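Local coordinates for protein putative laminarinase (Phanerochaete chrysosporium, PDB 2W39) that probably hydrolyses beta-glucans such as laminarin and lichenin, as an extracellular family 16 glycoside hydrolase of a white-rot fungus, at residues Asn8-Ser16 with Tyr46-Leu54. Residues are numbered along the deposited sequence; the frame is centred on the assembly and turned at random.
With NAG (2-acetamido-2-deoxy-beta-D-glucopyranose), chain C.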
loop_
_atom_site.group_PDB
_atom_site.type_symbol
_atom_site.label_atom_id
_atom_site.label_comp_id
_atom_site.label_asym_id
_atom_site.label_seq_id
_atom_site.Cartn_x
_atom_site.Cartn_y
_atom_site.Cartn_z
ATOM N N ASN A 8 -8.034 12.613 -10.574
ATOM C CA ASN A 8 -9.127 11.692 -10.440
ATOM C C ASN A 8 -8.832 10.506 -11.336
ATOM O O ASN A 8 -8.988 10.605 -12.561
ATOM C CB ASN A 8 -10.435 12.366 -10.872
ATOM C CG ASN A 8 -11.639 11.483 -10.641
ATOM O OD1 ASN A 8 -11.553 10.463 -9.954
ATOM N ND2 ASN A 8 -12.767 11.849 -11.237
ATOM N N TRP A 9 -8.398 9.396 -10.741
ATOM C CA TRP A 9 -7.999 8.244 -11.526
ATOM C C TRP A 9 -8.981 7.098 -11.382
ATOM O O TRP A 9 -9.160 6.554 -10.289
ATOM C CB TRP A 9 -6.602 7.804 -11.119
ATOM C CG TRP A 9 -5.523 8.856 -11.241
ATOM C CD1 TRP A 9 -5.289 9.696 -12.295
ATOM C CD2 TRP A 9 -4.503 9.130 -10.276
ATOM N NE1 TRP A 9 -4.184 10.476 -12.032
ATOM C CE2 TRP A 9 -3.677 10.140 -10.805
ATOM C CE3 TRP A 9 -4.230 8.633 -8.996
ATOM C CZ2 TRP A 9 -2.579 10.648 -10.110
ATOM C CZ3 TRP A 9 -3.134 9.123 -8.316
ATOM C CH2 TRP A 9 -2.324 10.132 -8.870
ATOM N N VAL A 10 -9.608 6.749 -12.502
ATOM C CA VAL A 10 -10.542 5.633 -12.583
ATOM C C VAL A 10 -10.242 4.845 -13.855
ATOM O O VAL A 10 -10.040 5.433 -14.927
ATOM C CB VAL A 10 -12.005 6.156 -12.641
ATOM C CG1 VAL A 10 -12.998 5.014 -12.860
ATOM C CG2 VAL A 10 -12.352 6.935 -11.366
ATOM N N GLY A 11 -10.215 3.521 -13.751
ATOM C CA GLY A 11 -10.148 2.666 -14.947
ATOM C C GLY A 11 -8.977 2.978 -15.852
ATOM O O GLY A 11 -7.832 3.011 -15.409
ATOM N N SER A 12 -9.260 3.246 -17.125
ATOM C CA SER A 12 -8.190 3.449 -18.099
ATOM C C SER A 12 -7.301 4.671 -17.806
ATOM O O SER A 12 -6.195 4.765 -18.338
ATOM C CB SER A 12 -8.773 3.564 -19.508
ATOM O OG SER A 12 -9.599 4.705 -19.599
ATOM N N ALA A 13 -7.764 5.593 -16.958
ATOM C CA ALA A 13 -6.945 6.766 -16.621
ATOM C C ALA A 13 -5.566 6.356 -16.117
ATOM O O ALA A 13 -4.577 7.029 -16.381
ATOM C CB ALA A 13 -7.635 7.637 -15.575
ATOM N N PHE A 14 -5.507 5.261 -15.360
ATOM C CA PHE A 14 -4.246 4.820 -14.770
ATOM C C PHE A 14 -3.190 4.507 -15.825
ATOM O O PHE A 14 -1.995 4.600 -15.543
ATOM C CB PHE A 14 -4.460 3.589 -13.886
ATOM C CG PHE A 14 -5.168 3.878 -12.592
ATOM C CD1 PHE A 14 -4.442 4.276 -11.467
ATOM C CD2 PHE A 14 -6.545 3.723 -12.489
ATOM C CE1 PHE A 14 -5.085 4.514 -10.250
ATOM C CE2 PHE A 14 -7.211 3.970 -11.282
ATOM C CZ PHE A 14 -6.473 4.359 -10.149
ATOM N N LEU A 15 -3.620 4.147 -17.038
ATOM C CA LEU A 15 -2.676 3.800 -18.102
ATOM C C LEU A 15 -1.945 5.016 -18.643
ATOM O O LEU A 15 -0.899 4.866 -19.269
ATOM C CB LEU A 15 -3.362 3.031 -19.232
ATOM C CG LEU A 15 -4.079 1.753 -18.793
ATOM C CD1 LEU A 15 -4.716 1.067 -20.012
ATOM C CD2 LEU A 15 -3.148 0.796 -18.046
ATOM N N SER A 16 -2.464 6.222 -18.426
ATOM C CA SER A 16 -1.727 7.415 -18.854
ATOM C C SER A 16 -1.083 8.171 -17.700
ATOM O O SER A 16 -0.125 8.903 -17.913
ATOM C CB SER A 16 -2.595 8.356 -19.691
ATOM O OG SER A 16 -3.774 8.711 -19.006
ATOM N N TYR A 46 -5.595 -4.635 -15.969
ATOM C CA TYR A 46 -6.837 -4.514 -16.713
ATOM C C TYR A 46 -7.442 -3.209 -16.231
ATOM O O TYR A 46 -7.665 -3.044 -15.039
ATOM C CB TYR A 46 -7.730 -5.716 -16.390
ATOM C CG TYR A 46 -9.100 -5.670 -17.009
ATOM C CD1 TYR A 46 -9.290 -6.053 -18.332
ATOM C CD2 TYR A 46 -10.209 -5.267 -16.272
ATOM C CE1 TYR A 46 -10.546 -6.024 -18.917
ATOM C CE2 TYR A 46 -11.478 -5.236 -16.848
ATOM C CZ TYR A 46 -11.629 -5.617 -18.171
ATOM O OH TYR A 46 -12.870 -5.596 -18.774
ATOM N N ALA A 47 -7.692 -2.261 -17.142
ATOM C CA ALA A 47 -8.040 -0.877 -16.734
ATOM C C ALA A 47 -9.099 -0.329 -17.664
ATOM O O ALA A 47 -8.775 0.237 -18.731
ATOM C CB ALA A 47 -6.801 0.030 -16.715
ATOM N N SER A 48 -10.363 -0.495 -17.261
ATOM C CA SER A 48 -11.527 -0.183 -18.103
ATOM C C SER A 48 -12.826 -0.024 -17.294
ATOM O O SER A 48 -13.042 -0.712 -16.286
ATOM C CB SER A 48 -11.704 -1.276 -19.158
ATOM O OG SER A 48 -12.593 -0.868 -20.183
ATOM N N GLY A 49 -13.707 0.864 -17.756
ATOM C CA GLY A 49 -14.929 1.192 -17.007
ATOM C C GLY A 49 -14.543 1.840 -15.686
ATOM O O GLY A 49 -13.687 2.723 -15.666
ATOM N N ASP A 50 -15.127 1.370 -14.588
ATOM C CA ASP A 50 -14.784 1.887 -13.258
ATOM C C ASP A 50 -13.934 0.892 -12.455
ATOM O O ASP A 50 -14.054 0.808 -11.232
ATOM C CB ASP A 50 -16.041 2.326 -12.477
ATOM C CG ASP A 50 -16.943 1.170 -12.102
ATOM O OD1 ASP A 50 -16.831 0.076 -12.693
ATOM O OD2 ASP A 50 -17.780 1.366 -11.194
ATOM N N THR A 51 -13.073 0.157 -13.152
ATOM C CA THR A 51 -12.260 -0.882 -12.538
ATOM C C THR A 51 -10.814 -0.839 -13.013
ATOM O O THR A 51 -10.536 -0.752 -14.218
ATOM C CB THR A 51 -12.850 -2.270 -12.866
ATOM O OG1 THR A 51 -14.146 -2.373 -12.268
ATOM C CG2 THR A 51 -11.977 -3.380 -12.303
ATOM N N LEU A 52 -9.904 -0.928 -12.042
ATOM C CA LEU A 52 -8.510 -1.235 -12.299
ATOM C C LEU A 52 -8.200 -2.534 -11.577
ATOM O O LEU A 52 -8.371 -2.619 -10.349
ATOM C CB LEU A 52 -7.602 -0.128 -11.780
ATOM C CG LEU A 52 -6.101 -0.387 -11.881
ATOM C CD1 LEU A 52 -5.616 -0.289 -13.302
ATOM C CD2 LEU A 52 -5.287 0.530 -10.942
ATOM N N ILE A 53 -7.753 -3.531 -12.333
ATOM C CA ILE A 53 -7.237 -4.764 -11.745
ATOM C C ILE A 53 -5.734 -4.824 -11.945
ATOM O O ILE A 53 -5.229 -4.579 -13.058
ATOM C CB ILE A 53 -7.854 -6.020 -12.419
ATOM C CG1 ILE A 53 -9.384 -6.017 -12.393
ATOM C CG2 ILE A 53 -7.246 -7.324 -11.870
ATOM C CD1 ILE A 53 -9.931 -5.975 -11.035
ATOM N N LEU A 54 -5.020 -5.138 -10.862
ATOM C CA LEU A 54 -3.570 -5.365 -10.891
ATOM C C LEU A 54 -3.388 -6.728 -10.258
ATOM O O LEU A 54 -3.772 -6.920 -9.110
ATOM C CB LEU A 54 -2.812 -4.328 -10.042
ATOM C CG LEU A 54 -3.081 -2.866 -10.398
ATOM C CD1 LEU A 54 -2.450 -1.963 -9.349
ATOM C CD2 LEU A 54 -2.590 -2.515 -11.823
HETATM C C1 NAG C . -8.679 -9.982 -18.195
HETATM C C2 NAG C . -9.692 -10.949 -18.839
HETATM C C3 NAG C . -11.134 -10.628 -18.428
HETATM C C4 NAG C . -11.268 -10.352 -16.937
HETATM C C5 NAG C . -10.235 -9.304 -16.519
HETATM C C6 NAG C . -10.360 -8.939 -15.038
HETATM C C7 NAG C . -9.456 -11.861 -21.142
HETATM C C8 NAG C . -9.482 -11.481 -22.594
HETATM N N2 NAG C . -9.596 -10.847 -20.288
HETATM O O3 NAG C . -12.006 -11.684 -18.785
HETATM O O4 NAG C . -12.570 -9.887 -16.660
HETATM O O5 NAG C . -8.947 -9.828 -16.805
HETATM O O6 NAG C . -10.091 -10.053 -14.211
HETATM O O7 NAG C . -9.316 -13.041 -20.815
HETATM O O HOH W 1 -12.050 3.615 -17.755
#
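Phe14 and Leu52 form the tightly packed, buried end of this contact. Leu52 CD2 stands over the centre of the Phe14 ring, 3.7 Å from the centroid and 8° off its normal, a CH-pi contact in which a compact methyl packs closely on the pi cloud; Trp9 CB lies against the opposite face, nearer its rim. In Leu52, CG anti to the backbone N (chi1 175°) carries the branch toward Phe14, with CD1 near Phe14 CB. Next to this pair, Ala47 CB lies 3.4 Å from Gly11 O and 3.8 Å from Leu15 CG, a place where a small side chain lets the backbones come close. Gly11 itself, at positive phi, brings its CA within 3.5 Å of Thr51 O in a CA-H...O contact; with Gly49 O 3.6 Å from Gly11 CA, glycine suits this tight spot. Toward solvent the fit slackens: no direct hydrogen bond joins the segments, and a water bridges instead, accepting from Ser12 N (2.9 Å) and donating to Gly49 O (2.8 Å). Val10 CG1 merely rests on Asp50 CA. Gly49, second in the type II' turn Ser48-Thr51, readily adopts the positive phi required (64°). Thus the turn and short helix following strand 2-9 pack on a beta hairpin at the margin of the GH16 beta sandwich.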